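Ets DNA-binding protein pokkuri (Drosophila melanogaster, PDB 1SV0) represses transcription by RNA polymerase II as an Ets-family DNA-binding factor, holding back photoreceptor development in opposition to Ras signalling. Local coordinates at residues 48-51 / 52-55; 69-72 / 73-77. The protein carries 1 engineered substitution. All blocks are in the same frame, centred on the assembly; numbering follows the deposited sequence.

Contact 1: 48-51 / 52-55; sequences LLTR and ADFG
Thr50 and Asp53 form a capping box at the start of helix 51-57 in the SAM (Pointed) domain of this repressor. Thr50 occupies the N-cap, and its OG1 accepts from Asp53 N at 3.0 Å with a moderately bent N-H...O angle of 149°. Asp53 returns the bond: Thr50 N donates almost straight to Asp53 OD2, also 3.0 Å away, on the lone pair that faces away from the other carboxylate oxygen. Two residue types suit these places, a short hydroxyl that reaches back to a first-turn N-H and a carboxylate that reaches the N-cap amide. A chi1 of 67° tucks Thr50 OG1 in against its own backbone, flanked by N and C, and puts it within bonding distance of Asp53 N. The same hydroxyl makes a weak bond to Asp53 OD2, so that one oxygen collects both the amide and the hydroxyl of Thr50. Lying at the helix N-terminus, the negative charge of Asp53 should be favoured by the helix dipole. Regular helix bonding starts at once, Phe54 N giving to Thr50 O and Gly55 N to Arg51 O.

Beside the polar cap lies a hydrophobic contact. Leu49, just before the N-cap, lays CD1 over one face of the Phe54 ring, 4.3 Å from its centroid, a CH-pi contact displaced toward the rim, while Leu49 CB meets Phe54 CE1 at 3.7 Å. The other branch, CD2, rests against Asp53 CB at 3.8 Å. Both Leu49 and Phe54 are buried, a place that suits apolar side chains. Phe54 continues onto Leu65 of helix 62-77 and Phe39 of a loop, and Arg51 reaches that helix through a hydrogen bond from NH1 to Asn67.

Contact 2: 69-72 / 73-77; sequences LQML and IIESH
Ile73 N, Ile74 N, Glu75 N and Ser76 N donate in turn to the carbonyl oxygens of Leu69, Gln70, Met71 and Leu72, the i to i+4 ladder of an alpha-helix. This is the C-terminal part of helix 62-77, the last helix of the SAM domain. The bond from Ile74 N to Gln70 O, 3.0 Å long, is nearly straight at 174°; that from Ser76 N to Leu72 O is more bent, at 143°.

Side chains three and four residues apart line up along the helix surface. Gln70 and Ile73 run side by side in the same direction, and Ile73 CD1 touches Gln70 OE1 at 3.6 Å. The nitrogen of the same amide, NE2, donates within the helix to His66 O. Ile73 leans its aliphatic chain toward Arg11 and Cys47 of loops, and Leu69 and Leu72 pack on Pro10, where apolar side chains are suitable. Ile74 is exposed, and its CG1 lies 4.3 Å from Met71 SD, a loose apolar contact on the outer surface. Met71 and Glu75 also point the same way, with Met71 CE 4.2 Å from Glu75 OE1. That oxygen also comes within 3.2 Å of Met71 O, a fellow acceptor; solvent exposure and the hydrogen bond between Glu75 OE2 and Ser78 OG probably offset this closeness.

Ser76 turns its small hydroxyl back on the helix: a chi1 of 70° folds OG toward the preceding turn, and it donates to Ile73 O over 2.6 Å, in the carbonyl plane and on a lone pair.

Contact 1 comes first along the chain, at the N-terminal end of helix 51-57; contact 2 follows in the C-terminal part of helix 62-77, the next helix of the same SAM domain. Their centres are about 16 Å apart, yet they meet directly where Phe54 CZ packs on Leu69 CD2 at 3.8 Å. The short helix therefore lies against the long one, and the capped start of one is joined to the body of the other through buried apolar side chains. Contact 1 is partly buried, whereas contact 2 is largely a surface arrangement, and the two buried residues Phe54 and Leu69 join them in this small, all-helical domain.

Contact 1: 48-51 / 52-55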
ATOM      1  N   LEU A  48      14.751   2.363 -11.421  1.00 41.99           N
ATOM      2  CA  LEU A  48      15.867   3.105 -10.847  1.00 43.68           C
ATOM      3  C   LEU A  48      15.391   4.183  -9.884  1.00 43.49           C
ATOM      4  O   LEU A  48      16.196   4.787  -9.177  1.00 43.72           O
ATOM      5  CB  LEU A  48      16.733   3.724 -11.956  1.00 44.40           C
ATOM      6  CG  LEU A  48      17.868   2.826 -12.472  1.00 47.03           C
ATOM      7  CD1 LEU A  48      17.322   1.460 -12.816  1.00 48.36           C
ATOM      8  CD2 LEU A  48      18.540   3.458 -13.687  1.00 47.41           C
ATOM      9  N   LEU A  49      14.083   4.426  -9.850  1.00 42.00           N
ATOM     10  CA  LEU A  49      13.542   5.433  -8.942  1.00 40.56           C
ATOM     11  C   LEU A  49      13.778   4.999  -7.504  1.00 39.95           C
ATOM     12  O   LEU A  49      13.534   3.847  -7.151  1.00 40.00           O
ATOM     13  CB  LEU A  49      12.039   5.630  -9.166  1.00 38.81           C
ATOM     14  CG  LEU A  49      11.604   6.279 -10.482  1.00 40.42           C
ATOM     15  CD1 LEU A  49      10.093   6.494 -10.461  1.00 40.08           C
ATOM     16  CD2 LEU A  49      12.331   7.608 -10.670  1.00 39.31           C
ATOM     17  N   THR A  50      14.265   5.926  -6.688  1.00 39.23           N
ATOM     18  CA  THR A  50      14.525   5.660  -5.280  1.00 39.48           C
ATOM     19  C   THR A  50      13.192   5.707  -4.562  1.00 39.74           C
ATOM     20  O   THR A  50      12.200   6.179  -5.118  1.00 39.72           O
ATOM     21  CB  THR A  50      15.425   6.743  -4.656  1.00 39.25           C
ATOM     22  OG1 THR A  50      14.718   7.988  -4.627  1.00 37.35           O
ATOM     23  CG2 THR A  50      16.696   6.913  -5.472  1.00 40.82           C
ATOM     24  N   ARG A  51      13.165   5.236  -3.322  1.00 40.13           N
ATOM     25  CA  ARG A  51      11.925   5.248  -2.565  1.00 41.69           C
ATOM     26  C   ARG A  51      11.414   6.680  -2.437  1.00 41.47           C
ATOM     27  O   ARG A  51      10.211   6.923  -2.502  1.00 39.91           O
ATOM     28  CB  ARG A  51      12.136   4.647  -1.176  1.00 43.93           C
ATOM     29  CG  ARG A  51      10.847   4.448  -0.391  1.00 47.54           C
ATOM     30  CD  ARG A  51      11.145   4.018   1.035  1.00 51.89           C
ATOM     31  NE  ARG A  51      12.155   2.964   1.075  1.00 55.52           N
ATOM     32  CZ  ARG A  51      12.026   1.775   0.494  1.00 57.27           C
ATOM     33  NH1 ARG A  51      10.921   1.477  -0.179  1.00 59.11           N
ATOM     34  NH2 ARG A  51      13.005   0.884   0.581  1.00 57.16           N
ATOM     35  N   ALA A  52      12.334   7.626  -2.260  1.00 41.48           N
ATOM     36  CA  ALA A  52      11.965   9.034  -2.133  1.00 41.35           C
ATOM     37  C   ALA A  52      11.395   9.559  -3.448  1.00 41.95           C
ATOM     38  O   ALA A  52      10.496  10.406  -3.448  1.00 41.97           O
ATOM     39  CB  ALA A  52      13.181   9.864  -1.717  1.00 43.84           C
ATOM     40  N   ASP A  53      11.922   9.068  -4.568  1.00 41.16           N
ATOM     41  CA  ASP A  53      11.429   9.479  -5.881  1.00 40.54           C
ATOM     42  C   ASP A  53       9.956   9.098  -5.990  1.00 39.60           C
ATOM     43  O   ASP A  53       9.117   9.906  -6.392  1.00 38.32           O
ATOM     44  CB  ASP A  53      12.195   8.776  -7.011  1.00 42.27           C
ATOM     45  CG  ASP A  53      13.482   9.480  -7.381  1.00 45.60           C
ATOM     46  OD1 ASP A  53      13.478  10.727  -7.433  1.00 47.23           O
ATOM     47  OD2 ASP A  53      14.492   8.789  -7.642  1.00 44.35           O
ATOM     48  N   PHE A  54       9.654   7.848  -5.647  1.00 37.89           N
ATOM     49  CA  PHE A  54       8.284   7.363  -5.703  1.00 37.78           C
ATOM     50  C   PHE A  54       7.430   8.172  -4.753  1.00 38.65           C
ATOM     51  O   PHE A  54       6.301   8.539  -5.081  1.00 38.54           O
ATOM     52  CB  PHE A  54       8.212   5.889  -5.301  1.00 36.22           C
ATOM     53  CG  PHE A  54       8.185   4.945  -6.463  1.00 34.80           C
ATOM     54  CD1 PHE A  54       9.346   4.306  -6.883  1.00 34.62           C
ATOM     55  CD2 PHE A  54       6.990   4.679  -7.128  1.00 34.81           C
ATOM     56  CE1 PHE A  54       9.323   3.416  -7.951  1.00 33.46           C
ATOM     57  CE2 PHE A  54       6.953   3.785  -8.204  1.00 33.18           C
ATOM     58  CZ  PHE A  54       8.121   3.151  -8.610  1.00 36.20           C
ATOM     59  N   GLY A  55       7.983   8.449  -3.577  1.00 39.14           N
ATOM     60  CA  GLY A  55       7.263   9.211  -2.575  1.00 41.50           C
ATOM     61  C   GLY A  55       6.789  10.546  -3.108  1.00 42.94           C
ATOM     62  O   GLY A  55       5.665  10.964  -2.840  1.00 42.57           O
TER

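Contact 2: 69-72 / 73-77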
ATOM      1  N   LEU A  69       7.465  -3.037  -6.681  1.00 31.38           N
ATOM      2  CA  LEU A  69       8.294  -3.106  -7.876  1.00 32.61           C
ATOM      3  C   LEU A  69       9.603  -3.837  -7.580  1.00 31.86           C
ATOM      4  O   LEU A  69       9.984  -4.747  -8.311  1.00 32.47           O
ATOM      5  CB  LEU A  69       8.580  -1.695  -8.400  1.00 32.68           C
ATOM      6  CG  LEU A  69       9.428  -1.565  -9.666  1.00 33.91           C
ATOM      7  CD1 LEU A  69       8.785  -2.373 -10.785  1.00 32.74           C
ATOM      8  CD2 LEU A  69       9.554  -0.077 -10.063  1.00 31.60           C
ATOM      9  N   GLN A  70      10.288  -3.438  -6.512  1.00 33.19           N
ATOM     10  CA  GLN A  70      11.548  -4.082  -6.133  1.00 36.65           C
ATOM     11  C   GLN A  70      11.319  -5.590  -5.969  1.00 38.10           C
ATOM     12  O   GLN A  70      12.139  -6.408  -6.391  1.00 36.69           O
ATOM     13  CB  GLN A  70      12.069  -3.504  -4.814  1.00 38.41           C
ATOM     14  CG  GLN A  70      13.050  -2.325  -4.895  1.00 42.16           C
ATOM     15  CD  GLN A  70      13.153  -1.664  -6.262  1.00 42.65           C
ATOM     16  OE1 GLN A  70      14.036  -1.991  -7.055  1.00 42.71           O
ATOM     17  NE2 GLN A  70      12.251  -0.725  -6.539  1.00 42.83           N
ATOM     18  N   MET A  71      10.199  -5.956  -5.354  1.00 38.39           N
ATOM     19  CA  MET A  71       9.883  -7.368  -5.150  1.00 39.72           C
ATOM     20  C   MET A  71       9.689  -8.116  -6.459  1.00 38.72           C
ATOM     21  O   MET A  71      10.104  -9.268  -6.581  1.00 36.51           O
ATOM     22  CB  MET A  71       8.643  -7.521  -4.277  1.00 42.55           C
ATOM     23  CG  MET A  71       8.902  -7.179  -2.825  1.00 49.09           C
ATOM     24  SD  MET A  71      10.382  -8.040  -2.254  1.00 56.40           S
ATOM     25  CE  MET A  71       9.693  -9.674  -1.861  1.00 55.07           C
ATOM     26  N   LEU A  72       9.062  -7.464  -7.436  1.00 36.87           N
ATOM     27  CA  LEU A  72       8.841  -8.080  -8.738  1.00 39.53           C
ATOM     28  C   LEU A  72      10.178  -8.381  -9.406  1.00 40.40           C
ATOM     29  O   LEU A  72      10.315  -9.382 -10.115  1.00 40.41           O
ATOM     30  CB  LEU A  72       8.003  -7.159  -9.633  1.00 41.02           C
ATOM     31  CG  LEU A  72       6.471  -7.225  -9.487  1.00 43.61           C
ATOM     32  CD1 LEU A  72       6.077  -7.340  -8.031  1.00 46.23           C
ATOM     33  CD2 LEU A  72       5.843  -5.992 -10.117  1.00 42.55           C
ATOM     34  N   ILE A  73      11.160  -7.511  -9.186  1.00 40.86           N
ATOM     35  CA  ILE A  73      12.487  -7.713  -9.763  1.00 42.63           C
ATOM     36  C   ILE A  73      13.137  -8.918  -9.093  1.00 44.01           C
ATOM     37  O   ILE A  73      13.595  -9.839  -9.768  1.00 43.10           O
ATOM     38  CB  ILE A  73      13.382  -6.481  -9.568  1.00 41.47           C
ATOM     39  CG1 ILE A  73      12.710  -5.254 -10.195  1.00 41.38           C
ATOM     40  CG2 ILE A  73      14.739  -6.721 -10.222  1.00 42.84           C
ATOM     41  CD1 ILE A  73      13.460  -3.948  -9.979  1.00 40.52           C
ATOM     42  N   ILE A  74      13.169  -8.912  -7.764  1.00 47.07           N
ATOM     43  CA  ILE A  74      13.736 -10.026  -7.003  1.00 49.93           C
ATOM     44  C   ILE A  74      13.125 -11.298  -7.580  1.00 52.36           C
ATOM     45  O   ILE A  74      13.828 -12.242  -7.933  1.00 52.15           O
ATOM     46  CB  ILE A  74      13.339  -9.961  -5.505  1.00 49.46           C
ATOM     47  CG1 ILE A  74      13.743  -8.614  -4.896  1.00 50.81           C
ATOM     48  CG2 ILE A  74      13.975 -11.108  -4.752  1.00 47.24           C
ATOM     49  CD1 ILE A  74      15.218  -8.348  -4.887  1.00 52.02           C
ATOM     50  N   GLU A  75      11.800 -11.288  -7.685  1.00 55.56           N
ATOM     51  CA  GLU A  75      11.030 -12.415  -8.196  1.00 58.71           C
ATOM     52  C   GLU A  75      11.384 -12.862  -9.603  1.00 59.58           C
ATOM     53  O   GLU A  75      11.431 -14.061  -9.871  1.00 60.49           O
ATOM     54  CB  GLU A  75       9.537 -12.096  -8.134  1.00 61.03           C
ATOM     55  CG  GLU A  75       8.774 -13.004  -7.203  1.00 64.29           C
ATOM     56  CD  GLU A  75       9.492 -13.183  -5.881  1.00 67.88           C
ATOM     57  OE1 GLU A  75       9.778 -12.163  -5.214  1.00 68.98           O
ATOM     58  OE2 GLU A  75       9.774 -14.344  -5.510  1.00 69.10           O
ATOM     59  N   SER A  76      11.622 -11.914 -10.504  1.00 60.43           N
ATOM     60  CA  SER A  76      11.958 -12.263 -11.879  1.00 62.24           C
ATOM     61  C   SER A  76      13.143 -13.228 -11.895  1.00 64.61           C
ATOM     62  O   SER A  76      13.353 -13.948 -12.870  1.00 63.52           O
ATOM     63  CB  SER A  76      12.296 -11.009 -12.689  1.00 61.05           C
ATOM     64  OG  SER A  76      13.530 -10.444 -12.284  1.00 61.27           O
ATOM     65  N   HIS A  77      13.907 -13.238 -10.806  1.00 68.21           N
ATOM     66  CA  HIS A  77      15.061 -14.123 -10.677  1.00 72.34           C
ATOM     67  C   HIS A  77      14.724 -15.352  -9.832  1.00 74.24           C
ATOM     68  O   HIS A  77      14.821 -16.486 -10.303  1.00 75.00           O
ATOM     69  CB  HIS A  77      16.241 -13.377 -10.044  1.00 73.57           C
ATOM     70  CG  HIS A  77      16.895 -12.392 -10.963  1.00 75.77           C
ATOM     71  ND1 HIS A  77      17.584 -12.775 -12.096  1.00 76.45           N
ATOM     72  CD2 HIS A  77      16.954 -11.040 -10.928  1.00 76.49           C
ATOM     73  CE1 HIS A  77      18.036 -11.702 -12.717  1.00 76.99           C
ATOM     74  NE2 HIS A  77      17.669 -10.634 -12.030  1.00 77.25           N
TER